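Local atomic coordinates of adhesion and penetration protein autotransporter (Haemophilus influenzae, PDB entry 3SYJ), a protein that probably acts as a surface-exported serine protease and promotes bacterial adherence to and invasion of host cells, its passenger domain also self-associating in bacterial aggregation. Residues A[49-54]-A[150-155]; A[67-72]-A[114-119]; A[312-317]-A[327-332]. All coordinates share one frame; numbering follows the deposited sequence.

Contact 1. Residues A[49-54]-A[150-155]; sequences IDFSVV and ERVRIG
Ile49 and Val152 face each other with their CA atoms 8.4 Å apart, and Val54 and Ile154 with theirs at 8.3 Å, a spacing too wide for backbone pairing and filled by side chains. The two segments belong to the chymotrypsin-like protease domain of the passenger, where the irregular loop 49-54 rests on one face of strand 151-155. That strand alternates: Val152 and Ile154 turn to the loop, while Arg153 turns from it and forms a salt bridge with Asp217 and a hydrogen bond with Ser220, on either side of the presumed catalytic Ser218 in sequence.

The Phe51 ring is held between two isoleucines, with Ile154 CD1 over one face, 4.0 Å from the ring centroid and 15° off the normal, in a CH-pi contact. Over the opposite face lies Ile49 CG2, 3.4 Å above the plane near its centre. Ile154 holds CG1 opposite its backbone N (chi1 178°), which carries CD1 over the ring face and leaves the CG2 branch for the rim, where it meets Phe51 CE1 at 3.7 Å. Val152 uses a single methyl twice, CG2 touching both Phe51 CZ and Ile49 CD1. Helix 9-17 adds Phe15 and Ala16 to this apolar layer, joined by Phe223 from the adjacent strand 221-226 and Trp232 from strand 231-238.

Asp50 OD1 takes the N-H of Ser52 in an Asx turn and also the Ser52 hydroxyl, both from the same face of its carboxylate; OD2 forms a salt bridge with Arg476. At the far end Val54 CG2 meets Ile154 CG2 tip to tip at 3.8 Å.

Contact 2. Residues A[67-72]-A[114-119]; sequences YIVSVA and DDYHNP
Asp115 OD2 is gripped by two groups, Arg239 NE in a salt bridge and His73 ND1 in a hydrogen bond, while its sister atom Asp115 OD1 leans on Val71 CB at 3.4 Å. With Ser218, His73 and Asp115 have the geometry of the Ser-His-Asp triad of chymotrypsin-like proteases, so this contact probably holds the acid of the charge relay in place. Swinging CG away from the backbone N (chi1 -162°) brings the Asp115 carboxylate back to segment 67-72.

The segments 67-72 and 114-119 themselves run antiparallel and are laced by the backbone. Ser70 and His117 form one hydrogen-bonded bridge, in which His117 N gives to Ser70 O at 3.0 Å, nearly straight at 174°, and Ser70 N returns a longer bond to His117 O. Further along, Ile68 N donates to Pro119 O, lying in the carbonyl plane.

The imidazole of His117 is wedged flat: Val71 O sits 3.2 Å above one face, near the rim, with Ala72 CA over the same face in a CH-pi contact, and Pro119 CG covers the opposite face. Its two nitrogens are also held, ND1 by Asn103 OD1 and NE2 by Tyr77 OH, so both its tilt and its rotation are fixed. Val69 CG2 crosses Tyr116 obliquely at its phenol end, 3.5 Å from Tyr116 OH, which itself bonds to Arg255 N. Packing is tightest where Ile68 meets Pro119 at about a right angle, the carbons Ile68 CG1 and Pro119 CB being 3.4 Å apart.

Contact 3. Residues A[312-317]-A[327-332]; sequences PLKEKD and PNIYSP
Tyr330 and Asp317 stack flat against each other, the carboxylate turned only 14° from the ring plane and Asp317 CG 3.6 Å above it, toward the rim. Pro332 N lies over the opposite face, so the ring is layered between a charged group and a proline. Tyr330 holds its CG between backbone N and carbonyl carbon (chi1 85°), which lays the ring across the partner segment, where the edge carbon CD2 meets Glu315 O at 3.1 Å. Glu315 runs alongside, pointing the same way, and its CB presses on Pro332 CG at 3.4 Å.

These groups are set by the backbone of an antiparallel beta-hairpin. Glu315 and Tyr330 make the hydrogen-bonded pair, with Tyr330 N to Glu315 O at 2.8 Å and nearly straight, and Glu315 N to Tyr330 O at 2.9 Å. Lys316 and Ile329 follow as the non-hydrogen-bonded pair, their side chains on the face away from Glu315 and Tyr330. Asp317 N then closes onto Asn328 O at 2.8 Å. At the other end the hydroxyl of Ser331 donates to Leu313 O, again at 2.8 Å, tying the N-cap of a short helix to the loop that leads into strand 315-316.

Outward, the Asp317 carboxylate is also held by polar groups: OD1 forms a salt bridge with Lys100, and OD2 accepts from Arg101 N. Ser331 also pairs through its backbone with Val99, so the hairpin lies against strand 96-100 of the protease domain, while helix 332-335 leads on to strand 340-343 in the parallel stack of the beta-helix.

How the contacts relate
Contacts 1 and 2 are buried within the protease domain, their centres about 17 Å apart, whereas contact 3 is a partly exposed hairpin about 15 Å between centres from contact 2. Chemistry follows place. Contact 1 joins a loop to a strand of the domain's seven-stranded sheet through apolar side chains, with no backbone bonds between the segments; contact 2, beside the presumed active site, combines backbone bonds with a firmly held aspartate and histidine; contact 3 relies on hairpin bonds and on charged side chains around a tyrosine. Contacts 2 and 3 also share neighbours: Asn103 bonds to both His117 and Asn328, and Asp114 reaches Asn321 in the loop joining the hairpin's two strands.

Contact 1. Residues A[49-54]-A[150-155]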
ATOM      1  N   ILE A  49      39.460  -9.838  35.704  1.00 12.96           N
ATOM      2  CA  ILE A  49      39.455  -9.159  36.994  1.00 13.14           C
ATOM      3  C   ILE A  49      39.135  -7.656  36.863  1.00 13.51           C
ATOM      4  O   ILE A  49      39.416  -7.035  35.843  1.00 14.54           O
ATOM      5  CB  ILE A  49      40.833  -9.356  37.684  1.00 12.86           C
ATOM      6  CG1 ILE A  49      40.800  -8.938  39.151  1.00 11.14           C
ATOM      7  CG2 ILE A  49      41.933  -8.614  36.932  1.00 14.46           C
ATOM      8  CD1 ILE A  49      42.092  -9.237  39.888  1.00  7.98           C
ATOM      9  N   ASP A  50      38.535  -7.074  37.892  1.00 13.98           N
ATOM     10  CA  ASP A  50      38.292  -5.639  37.908  1.00 11.74           C
ATOM     11  C   ASP A  50      39.441  -5.028  38.687  1.00 13.75           C
ATOM     12  O   ASP A  50      39.493  -5.152  39.911  1.00 11.56           O
ATOM     13  CB  ASP A  50      36.960  -5.340  38.596  1.00 15.12           C
ATOM     14  CG  ASP A  50      36.565  -3.859  38.535  1.00 17.61           C
ATOM     15  OD1 ASP A  50      37.442  -2.976  38.403  1.00 15.23           O
ATOM     16  OD2 ASP A  50      35.352  -3.576  38.640  1.00 18.39           O
ATOM     17  N   PHE A  51      40.372  -4.392  37.983  1.00 11.56           N
ATOM     18  CA  PHE A  51      41.566  -3.844  38.628  1.00 14.05           C
ATOM     19  C   PHE A  51      41.305  -2.480  39.301  1.00 17.33           C
ATOM     20  O   PHE A  51      42.215  -1.879  39.876  1.00 16.94           O
ATOM     21  CB  PHE A  51      42.727  -3.723  37.628  1.00 13.68           C
ATOM     22  CG  PHE A  51      43.557  -4.986  37.476  1.00 14.41           C
ATOM     23  CD1 PHE A  51      44.011  -5.687  38.595  1.00  9.11           C
ATOM     24  CD2 PHE A  51      43.928  -5.432  36.213  1.00 11.98           C
ATOM     25  CE1 PHE A  51      44.797  -6.821  38.458  1.00 10.96           C
ATOM     26  CE2 PHE A  51      44.720  -6.569  36.065  1.00 13.18           C
ATOM     27  CZ  PHE A  51      45.147  -7.272  37.189  1.00 10.44           C
ATOM     28  N   SER A  52      40.071  -1.989  39.242  1.00 14.50           N
ATOM     29  CA  SER A  52      39.762  -0.693  39.850  1.00 17.51           C
ATOM     30  C   SER A  52      40.014  -0.666  41.373  1.00 15.36           C
ATOM     31  O   SER A  52      40.138   0.402  41.966  1.00 10.77           O
ATOM     32  CB  SER A  52      38.334  -0.248  39.511  1.00 16.32           C
ATOM     33  OG  SER A  52      37.371  -0.985  40.245  1.00 19.35           O
ATOM     34  N   VAL A  53      40.119  -1.841  41.990  1.00 15.02           N
ATOM     35  CA  VAL A  53      40.402  -1.932  43.426  1.00 14.96           C
ATOM     36  C   VAL A  53      41.879  -1.692  43.748  1.00 13.52           C
ATOM     37  O   VAL A  53      42.267  -1.591  44.919  1.00 11.94           O
ATOM     38  CB  VAL A  53      40.009  -3.307  43.995  1.00 14.18           C
ATOM     39  CG1 VAL A  53      38.568  -3.626  43.646  1.00 14.77           C
ATOM     40  CG2 VAL A  53      40.947  -4.385  43.464  1.00 14.14           C
ATOM     41  N   VAL A  54      42.700  -1.615  42.706  1.00 12.12           N
ATOM     42  CA  VAL A  54      44.122  -1.330  42.866  1.00 11.25           C
ATOM     43  C   VAL A  54      44.398   0.168  42.766  1.00 11.68           C
ATOM     44  O   VAL A  54      43.900   0.846  41.858  1.00 11.46           O
ATOM     45  CB  VAL A  54      44.967  -2.063  41.804  1.00 12.06           C
ATOM     46  CG1 VAL A  54      46.445  -1.682  41.936  1.00 10.82           C
ATOM     47  CG2 VAL A  54      44.769  -3.568  41.923  1.00 11.87           C
ATOM     48  N   GLU A 150      42.840 -19.252  37.582  1.00 17.68           N
ATOM     49  CA  GLU A 150      43.454 -18.011  37.129  1.00 16.25           C
ATOM     50  C   GLU A 150      44.163 -17.281  38.268  1.00 16.96           C
ATOM     51  O   GLU A 150      43.745 -17.348  39.428  1.00 19.94           O
ATOM     52  CB  GLU A 150      42.404 -17.114  36.476  1.00 14.71           C
ATOM     53  CG  GLU A 150      41.594 -17.809  35.386  1.00 14.76           C
ATOM     54  CD  GLU A 150      42.282 -17.830  34.033  1.00 19.79           C
ATOM     55  OE1 GLU A 150      43.448 -17.389  33.943  1.00 23.31           O
ATOM     56  OE2 GLU A 150      41.651 -18.278  33.049  1.00 18.35           O
ATOM     57  N   ARG A 151      45.253 -16.601  37.934  1.00 16.57           N
ATOM     58  CA  ARG A 151      46.017 -15.838  38.910  1.00 16.19           C
ATOM     59  C   ARG A 151      46.666 -14.661  38.188  1.00 19.15           C
ATOM     60  O   ARG A 151      47.231 -14.841  37.109  1.00 20.40           O
ATOM     61  CB  ARG A 151      47.086 -16.716  39.578  1.00 14.48           C
ATOM     62  CG  ARG A 151      47.106 -16.576  41.091  1.00 20.94           C
ATOM     63  CD  ARG A 151      48.464 -16.827  41.719  1.00 17.13           C
ATOM     64  NE  ARG A 151      48.713 -18.219  42.074  1.00 25.29           N
ATOM     65  CZ  ARG A 151      49.052 -18.647  43.292  1.00 22.93           C
ATOM     66  NH1 ARG A 151      49.173 -17.801  44.300  1.00 18.22           N
ATOM     67  NH2 ARG A 151      49.279 -19.933  43.499  1.00 28.32           N
ATOM     68  N   VAL A 152      46.584 -13.461  38.766  1.00 13.46           N
ATOM     69  CA  VAL A 152      47.155 -12.269  38.131  1.00 12.58           C
ATOM     70  C   VAL A 152      47.845 -11.336  39.135  1.00 14.96           C
ATOM     71  O   VAL A 152      47.623 -11.439  40.343  1.00 15.57           O
ATOM     72  CB  VAL A 152      46.085 -11.461  37.371  1.00 12.54           C
ATOM     73  CG1 VAL A 152      45.402 -12.320  36.324  1.00 12.47           C
ATOM     74  CG2 VAL A 152      45.060 -10.904  38.340  1.00 12.48           C
ATOM     75  N   ARG A 153      48.688 -10.436  38.630  1.00 12.45           N
ATOM     76  CA  ARG A 153      49.326  -9.410  39.458  1.00 12.82           C
ATOM     77  C   ARG A 153      49.442  -8.098  38.687  1.00 12.91           C
ATOM     78  O   ARG A 153      49.235  -8.047  37.474  1.00 12.76           O
ATOM     79  CB  ARG A 153      50.710  -9.853  39.966  1.00 12.81           C
ATOM     80  CG  ARG A 153      51.817  -9.899  38.897  1.00 14.74           C
ATOM     81  CD  ARG A 153      53.219  -9.790  39.521  1.00 11.70           C
ATOM     82  NE  ARG A 153      53.393  -8.505  40.201  1.00 13.50           N
ATOM     83  CZ  ARG A 153      53.828  -7.389  39.616  1.00 19.38           C
ATOM     84  NH1 ARG A 153      54.171  -7.391  38.331  1.00 16.96           N
ATOM     85  NH2 ARG A 153      53.934  -6.264  40.323  1.00 17.74           N
ATOM     86  N   ILE A 154      49.780  -7.030  39.390  1.00 11.52           N
ATOM     87  CA  ILE A 154      49.789  -5.721  38.773  1.00 11.39           C
ATOM     88  C   ILE A 154      50.645  -4.808  39.623  1.00 11.36           C
ATOM     89  O   ILE A 154      50.640  -4.915  40.849  1.00 15.35           O
ATOM     90  CB  ILE A 154      48.352  -5.165  38.671  1.00 13.45           C
ATOM     91  CG1 ILE A 154      48.359  -3.755  38.061  1.00 12.39           C
ATOM     92  CG2 ILE A 154      47.683  -5.178  40.043  1.00 12.56           C
ATOM     93  CD1 ILE A 154      46.979  -3.172  37.812  1.00 11.81           C
ATOM     94  N   GLY A 155      51.388  -3.911  38.985  1.00 12.70           N
ATOM     95  CA  GLY A 155      52.242  -2.997  39.730  1.00 14.31           C
ATOM     96  C   GLY A 155      52.870  -1.900  38.892  1.00 14.34           C
ATOM     97  O   GLY A 155      52.723  -1.874  37.670  1.00 13.08           O
TER

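Contact 2. Residues A[67-72]-A[114-119]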
ATOM      1  N   TYR A  67      39.831   0.620  54.001  1.00 20.37           N
ATOM      2  CA  TYR A  67      41.096  -0.058  54.293  1.00 21.76           C
ATOM      3  C   TYR A  67      41.820  -0.574  53.046  1.00 22.04           C
ATOM      4  O   TYR A  67      41.200  -1.071  52.105  1.00 19.60           O
ATOM      5  CB  TYR A  67      40.894  -1.208  55.281  1.00 18.42           C
ATOM      6  CG  TYR A  67      40.407  -0.774  56.637  1.00 21.71           C
ATOM      7  CD1 TYR A  67      41.301  -0.508  57.663  1.00 20.70           C
ATOM      8  CD2 TYR A  67      39.049  -0.635  56.892  1.00 21.20           C
ATOM      9  CE1 TYR A  67      40.857  -0.115  58.904  1.00 22.47           C
ATOM     10  CE2 TYR A  67      38.591  -0.240  58.131  1.00 22.26           C
ATOM     11  CZ  TYR A  67      39.499   0.019  59.133  1.00 26.20           C
ATOM     12  OH  TYR A  67      39.051   0.413  60.371  1.00 27.03           O
ATOM     13  N   ILE A  68      43.142  -0.447  53.050  1.00 19.92           N
ATOM     14  CA  ILE A  68      43.966  -0.994  51.984  1.00 16.01           C
ATOM     15  C   ILE A  68      44.983  -1.948  52.578  1.00 19.26           C
ATOM     16  O   ILE A  68      45.094  -2.077  53.804  1.00 18.96           O
ATOM     17  CB  ILE A  68      44.705   0.106  51.208  1.00 18.83           C
ATOM     18  CG1 ILE A  68      45.501   0.997  52.167  1.00 16.26           C
ATOM     19  CG2 ILE A  68      43.716   0.923  50.391  1.00 15.50           C
ATOM     20  CD1 ILE A  68      46.383   2.008  51.468  1.00 14.24           C
ATOM     21  N   VAL A  69      45.721  -2.626  51.707  1.00 22.52           N
ATOM     22  CA  VAL A  69      46.768  -3.549  52.137  1.00 17.56           C
ATOM     23  C   VAL A  69      48.023  -3.305  51.311  1.00 16.98           C
ATOM     24  O   VAL A  69      47.940  -2.999  50.120  1.00 15.67           O
ATOM     25  CB  VAL A  69      46.321  -5.015  52.013  1.00 17.44           C
ATOM     26  CG1 VAL A  69      46.301  -5.458  50.556  1.00 14.12           C
ATOM     27  CG2 VAL A  69      47.231  -5.912  52.822  1.00 20.20           C
ATOM     28  N   SER A  70      49.181  -3.415  51.954  1.00 17.82           N
ATOM     29  CA  SER A  70      50.469  -3.200  51.298  1.00 20.53           C
ATOM     30  C   SER A  70      51.570  -3.697  52.227  1.00 20.94           C
ATOM     31  O   SER A  70      51.272  -4.268  53.271  1.00 24.37           O
ATOM     32  CB  SER A  70      50.669  -1.716  50.977  1.00 17.46           C
ATOM     33  OG  SER A  70      51.784  -1.514  50.131  1.00 16.74           O
ATOM     34  N   VAL A  71      52.834  -3.495  51.857  1.00 22.93           N
ATOM     35  CA  VAL A  71      53.940  -3.870  52.742  1.00 22.01           C
ATOM     36  C   VAL A  71      54.316  -2.708  53.672  1.00 21.05           C
ATOM     37  O   VAL A  71      54.230  -1.536  53.290  1.00 19.27           O
ATOM     38  CB  VAL A  71      55.210  -4.363  51.954  1.00 26.70           C
ATOM     39  CG1 VAL A  71      54.974  -5.737  51.325  1.00 16.56           C
ATOM     40  CG2 VAL A  71      55.643  -3.347  50.902  1.00 21.08           C
ATOM     41  N   ALA A  72      54.728  -3.040  54.892  1.00 22.01           N
ATOM     42  CA  ALA A  72      55.166  -2.032  55.855  1.00 21.06           C
ATOM     43  C   ALA A  72      56.341  -1.203  55.350  1.00 26.11           C
ATOM     44  O   ALA A  72      56.441  -0.011  55.655  1.00 26.09           O
ATOM     45  CB  ALA A  72      55.520  -2.682  57.186  1.00 20.75           C
ATOM     46  N   ASP A 114      56.669  -9.226  59.635  1.00 27.50           N
ATOM     47  CA  ASP A 114      56.112  -7.899  59.890  1.00 29.06           C
ATOM     48  C   ASP A 114      56.269  -6.879  58.752  1.00 29.12           C
ATOM     49  O   ASP A 114      56.038  -5.688  58.955  1.00 28.17           O
ATOM     50  CB  ASP A 114      56.637  -7.331  61.225  1.00 32.22           C
ATOM     51  CG  ASP A 114      58.155  -7.193  61.258  1.00 38.31           C
ATOM     52  OD1 ASP A 114      58.786  -7.302  60.187  1.00 36.06           O
ATOM     53  OD2 ASP A 114      58.715  -6.969  62.353  1.00 37.09           O
ATOM     54  N   ASP A 115      56.656  -7.336  57.564  1.00 26.63           N
ATOM     55  CA  ASP A 115      56.626  -6.466  56.389  1.00 27.54           C
ATOM     56  C   ASP A 115      55.218  -6.542  55.795  1.00 28.90           C
ATOM     57  O   ASP A 115      54.985  -7.185  54.765  1.00 25.61           O
ATOM     58  CB  ASP A 115      57.684  -6.884  55.364  1.00 28.48           C
ATOM     59  CG  ASP A 115      57.995  -5.791  54.350  1.00 29.54           C
ATOM     60  OD1 ASP A 115      57.439  -4.674  54.456  1.00 27.55           O
ATOM     61  OD2 ASP A 115      58.807  -6.055  53.440  1.00 29.98           O
ATOM     62  N   TYR A 116      54.278  -5.891  56.472  1.00 25.06           N
ATOM     63  CA  TYR A 116      52.868  -6.016  56.142  1.00 24.19           C
ATOM     64  C   TYR A 116      52.098  -4.968  56.916  1.00 22.05           C
ATOM     65  O   TYR A 116      52.281  -4.836  58.123  1.00 22.12           O
ATOM     66  CB  TYR A 116      52.380  -7.409  56.543  1.00 23.18           C
ATOM     67  CG  TYR A 116      50.971  -7.744  56.107  1.00 20.83           C
ATOM     68  CD1 TYR A 116      50.742  -8.698  55.130  1.00 21.57           C
ATOM     69  CD2 TYR A 116      49.868  -7.112  56.679  1.00 23.28           C
ATOM     70  CE1 TYR A 116      49.460  -9.020  54.730  1.00 25.18           C
ATOM     71  CE2 TYR A 116      48.575  -7.428  56.283  1.00 22.02           C
ATOM     72  CZ  TYR A 116      48.381  -8.382  55.306  1.00 22.89           C
ATOM     73  OH  TYR A 116      47.114  -8.714  54.896  1.00 21.68           O
ATOM     74  N   HIS A 117      51.247  -4.210  56.234  1.00 22.03           N
ATOM     75  CA  HIS A 117      50.367  -3.276  56.939  1.00 21.66           C
ATOM     76  C   HIS A 117      48.982  -3.104  56.291  1.00 22.53           C
ATOM     77  O   HIS A 117      48.805  -3.356  55.096  1.00 23.08           O
ATOM     78  CB  HIS A 117      51.053  -1.920  57.197  1.00 19.33           C
ATOM     79  CG  HIS A 117      51.273  -1.090  55.968  1.00 18.67           C
ATOM     80  ND1 HIS A 117      52.102   0.012  55.959  1.00 20.13           N
ATOM     81  CD2 HIS A 117      50.782  -1.201  54.710  1.00 21.04           C
ATOM     82  CE1 HIS A 117      52.109   0.549  54.750  1.00 17.77           C
ATOM     83  NE2 HIS A 117      51.316  -0.168  53.973  1.00 18.24           N
ATOM     84  N   ASN A 118      48.012  -2.679  57.099  1.00 21.78           N
ATOM     85  CA  ASN A 118      46.622  -2.506  56.672  1.00 19.73           C
ATOM     86  C   ASN A 118      46.119  -1.085  56.923  1.00 22.77           C
ATOM     87  O   ASN A 118      45.327  -0.859  57.836  1.00 19.25           O
ATOM     88  CB  ASN A 118      45.720  -3.480  57.423  1.00 19.04           C
ATOM     89  CG  ASN A 118      45.387  -4.711  56.615  1.00 24.23           C
ATOM     90  OD1 ASN A 118      44.917  -4.612  55.481  1.00 34.14           O
ATOM     91  ND2 ASN A 118      45.606  -5.881  57.199  1.00 22.81           N
ATOM     92  N   PRO A 119      46.581  -0.121  56.113  1.00 19.60           N
ATOM     93  CA  PRO A 119      46.252   1.294  56.310  1.00 16.29           C
ATOM     94  C   PRO A 119      44.754   1.576  56.310  1.00 20.83           C
ATOM     95  O   PRO A 119      43.992   0.978  55.545  1.00 20.29           O
ATOM     96  CB  PRO A 119      46.911   1.978  55.111  1.00 16.41           C
ATOM     97  CG  PRO A 119      48.016   1.068  54.714  1.00 20.66           C
ATOM     98  CD  PRO A 119      47.513  -0.323  54.995  1.00 18.80           C
TER

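Contact 3. Residues A[312-317]-A[327-332]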
ATOM      1  N   PRO A 312      47.976  15.981  66.799  1.00 28.88           N
ATOM      2  CA  PRO A 312      48.573  16.444  65.541  1.00 29.89           C
ATOM      3  C   PRO A 312      47.857  15.846  64.338  1.00 31.87           C
ATOM      4  O   PRO A 312      47.435  14.686  64.381  1.00 26.04           O
ATOM      5  CB  PRO A 312      50.005  15.895  65.602  1.00 32.65           C
ATOM      6  CG  PRO A 312      50.219  15.460  67.015  1.00 35.05           C
ATOM      7  CD  PRO A 312      48.878  15.085  67.540  1.00 34.80           C
ATOM      8  N   LEU A 313      47.724  16.633  63.278  1.00 27.44           N
ATOM      9  CA  LEU A 313      47.156  16.142  62.035  1.00 29.58           C
ATOM     10  C   LEU A 313      48.064  15.066  61.418  1.00 32.34           C
ATOM     11  O   LEU A 313      47.587  14.137  60.763  1.00 29.30           O
ATOM     12  CB  LEU A 313      46.960  17.308  61.066  1.00 32.56           C
ATOM     13  CG  LEU A 313      46.087  17.040  59.843  1.00 37.36           C
ATOM     14  CD1 LEU A 313      44.849  16.250  60.247  1.00 29.13           C
ATOM     15  CD2 LEU A 313      45.711  18.350  59.167  1.00 28.04           C
ATOM     16  N   LYS A 314      49.370  15.207  61.641  1.00 33.29           N
ATOM     17  CA  LYS A 314      50.364  14.239  61.172  1.00 36.78           C
ATOM     18  C   LYS A 314      51.281  13.799  62.305  1.00 34.40           C
ATOM     19  O   LYS A 314      51.681  14.605  63.140  1.00 38.45           O
ATOM     20  CB  LYS A 314      51.236  14.849  60.078  1.00 30.95           C
ATOM     21  CG  LYS A 314      50.487  15.634  59.034  1.00 42.09           C
ATOM     22  CD  LYS A 314      49.974  14.751  57.921  1.00 49.44           C
ATOM     23  CE  LYS A 314      49.627  15.590  56.695  1.00 53.40           C
ATOM     24  NZ  LYS A 314      48.524  16.561  56.972  1.00 51.23           N
ATOM     25  N   GLU A 315      51.629  12.522  62.320  1.00 32.96           N
ATOM     26  CA  GLU A 315      52.583  12.019  63.293  1.00 30.24           C
ATOM     27  C   GLU A 315      53.205  10.724  62.791  1.00 34.21           C
ATOM     28  O   GLU A 315      52.692  10.097  61.863  1.00 31.16           O
ATOM     29  CB  GLU A 315      51.903  11.798  64.643  1.00 34.10           C
ATOM     30  CG  GLU A 315      52.860  11.781  65.823  1.00 39.22           C
ATOM     31  CD  GLU A 315      52.136  11.742  67.157  1.00 45.18           C
ATOM     32  OE1 GLU A 315      51.974  12.815  67.775  1.00 51.94           O
ATOM     33  OE2 GLU A 315      51.719  10.644  67.581  1.00 44.00           O
ATOM     34  N   LYS A 316      54.311  10.324  63.407  1.00 33.88           N
ATOM     35  CA  LYS A 316      54.977   9.089  63.034  1.00 30.44           C
ATOM     36  C   LYS A 316      54.322   7.898  63.718  1.00 30.18           C
ATOM     37  O   LYS A 316      54.231   7.842  64.941  1.00 36.32           O
ATOM     38  CB  LYS A 316      56.466   9.157  63.380  1.00 33.71           C
ATOM     39  CG  LYS A 316      57.257   7.912  63.007  1.00 34.86           C
ATOM     40  CD  LYS A 316      58.756   8.175  63.101  1.00 38.38           C
ATOM     41  CE  LYS A 316      59.565   6.886  62.981  1.00 37.84           C
ATOM     42  NZ  LYS A 316      61.030   7.149  63.088  1.00 39.38           N
ATOM     43  N   ASP A 317      53.873   6.942  62.915  1.00 29.64           N
ATOM     44  CA  ASP A 317      53.165   5.777  63.417  1.00 27.07           C
ATOM     45  C   ASP A 317      54.138   4.775  64.029  1.00 32.24           C
ATOM     46  O   ASP A 317      55.355   4.940  63.941  1.00 32.11           O
ATOM     47  CB  ASP A 317      52.390   5.127  62.272  1.00 31.81           C
ATOM     48  CG  ASP A 317      51.119   4.450  62.725  1.00 31.47           C
ATOM     49  OD1 ASP A 317      50.981   4.155  63.931  1.00 30.93           O
ATOM     50  OD2 ASP A 317      50.253   4.207  61.861  1.00 31.35           O
ATOM     51  N   PRO A 327      59.470   7.788  57.420  1.00 28.60           N
ATOM     52  CA  PRO A 327      58.396   8.703  57.793  1.00 27.45           C
ATOM     53  C   PRO A 327      57.137   8.079  58.415  1.00 33.36           C
ATOM     54  O   PRO A 327      56.707   8.532  59.432  1.00 29.37           O
ATOM     55  CB  PRO A 327      58.094   9.411  56.498  1.00 30.72           C
ATOM     56  CG  PRO A 327      59.274   9.288  55.748  1.00 31.08           C
ATOM     57  CD  PRO A 327      59.855   7.999  56.038  1.00 24.52           C
ATOM     58  N   ASN A 328      56.594   7.025  57.846  1.00 33.93           N
ATOM     59  CA  ASN A 328      55.503   6.311  58.501  1.00 38.29           C
ATOM     60  C   ASN A 328      54.359   7.191  59.019  1.00 40.58           C
ATOM     61  O   ASN A 328      53.846   7.005  60.086  1.00 41.86           O
ATOM     62  CB  ASN A 328      56.023   5.463  59.626  1.00 28.29           C
ATOM     63  CG  ASN A 328      56.685   4.245  59.152  1.00 31.54           C
ATOM     64  OD1 ASN A 328      56.040   3.295  58.847  1.00 33.94           O
ATOM     65  ND2 ASN A 328      57.991   4.253  59.116  1.00 28.43           N
ATOM     66  N   ILE A 329      53.988   8.145  58.215  1.00 26.95           N
ATOM     67  CA  ILE A 329      53.064   9.148  58.614  1.00 36.38           C
ATOM     68  C   ILE A 329      51.653   8.626  58.831  1.00 31.65           C
ATOM     69  O   ILE A 329      51.137   7.916  58.023  1.00 32.01           O
ATOM     70  CB  ILE A 329      53.077  10.263  57.627  1.00 27.68           C
ATOM     71  CG1 ILE A 329      54.354  11.071  57.810  1.00 31.85           C
ATOM     72  CG2 ILE A 329      51.880  11.089  57.805  1.00 32.51           C
ATOM     73  CD1 ILE A 329      54.798  11.748  56.613  1.00 28.33           C
ATOM     74  N   TYR A 330      51.043   8.991  59.943  1.00 31.14           N
ATOM     75  CA  TYR A 330      49.614   8.767  60.147  1.00 26.86           C
ATOM     76  C   TYR A 330      48.914   9.981  60.743  1.00 27.02           C
ATOM     77  O   TYR A 330      49.533  11.000  60.916  1.00 24.34           O
ATOM     78  CB  TYR A 330      49.356   7.492  60.932  1.00 20.54           C
ATOM     79  CG  TYR A 330      49.422   7.634  62.393  1.00 28.59           C
ATOM     80  CD1 TYR A 330      48.368   7.285  63.185  1.00 29.68           C
ATOM     81  CD2 TYR A 330      50.550   8.113  63.005  1.00 30.46           C
ATOM     82  CE1 TYR A 330      48.449   7.414  64.522  1.00 32.41           C
ATOM     83  CE2 TYR A 330      50.618   8.243  64.312  1.00 30.16           C
ATOM     84  CZ  TYR A 330      49.573   7.894  65.077  1.00 29.56           C
ATOM     85  OH  TYR A 330      49.667   8.012  66.397  1.00 30.44           O
ATOM     86  N   SER A 331      47.611   9.875  61.017  1.00 27.66           N
ATOM     87  CA  SER A 331      46.857  11.018  61.510  1.00 25.39           C
ATOM     88  C   SER A 331      46.176  10.690  62.834  1.00 27.09           C
ATOM     89  O   SER A 331      45.044  10.210  62.855  1.00 29.89           O
ATOM     90  CB  SER A 331      45.815  11.439  60.480  1.00 22.23           C
ATOM     91  OG  SER A 331      45.170  12.638  60.879  1.00 24.44           O
ATOM     92  N   PRO A 332      46.866  10.950  63.951  1.00 27.87           N
ATOM     93  CA  PRO A 332      46.309  10.630  65.272  1.00 30.11           C
ATOM     94  C   PRO A 332      44.987  11.360  65.489  1.00 26.78           C
ATOM     95  O   PRO A 332      44.096  10.845  66.163  1.00 28.89           O
ATOM     96  CB  PRO A 332      47.364  11.173  66.248  1.00 26.61           C
ATOM     97  CG  PRO A 332      48.594  11.383  65.436  1.00 38.31           C
ATOM     98  CD  PRO A 332      48.148  11.667  64.039  1.00 30.47           C
TER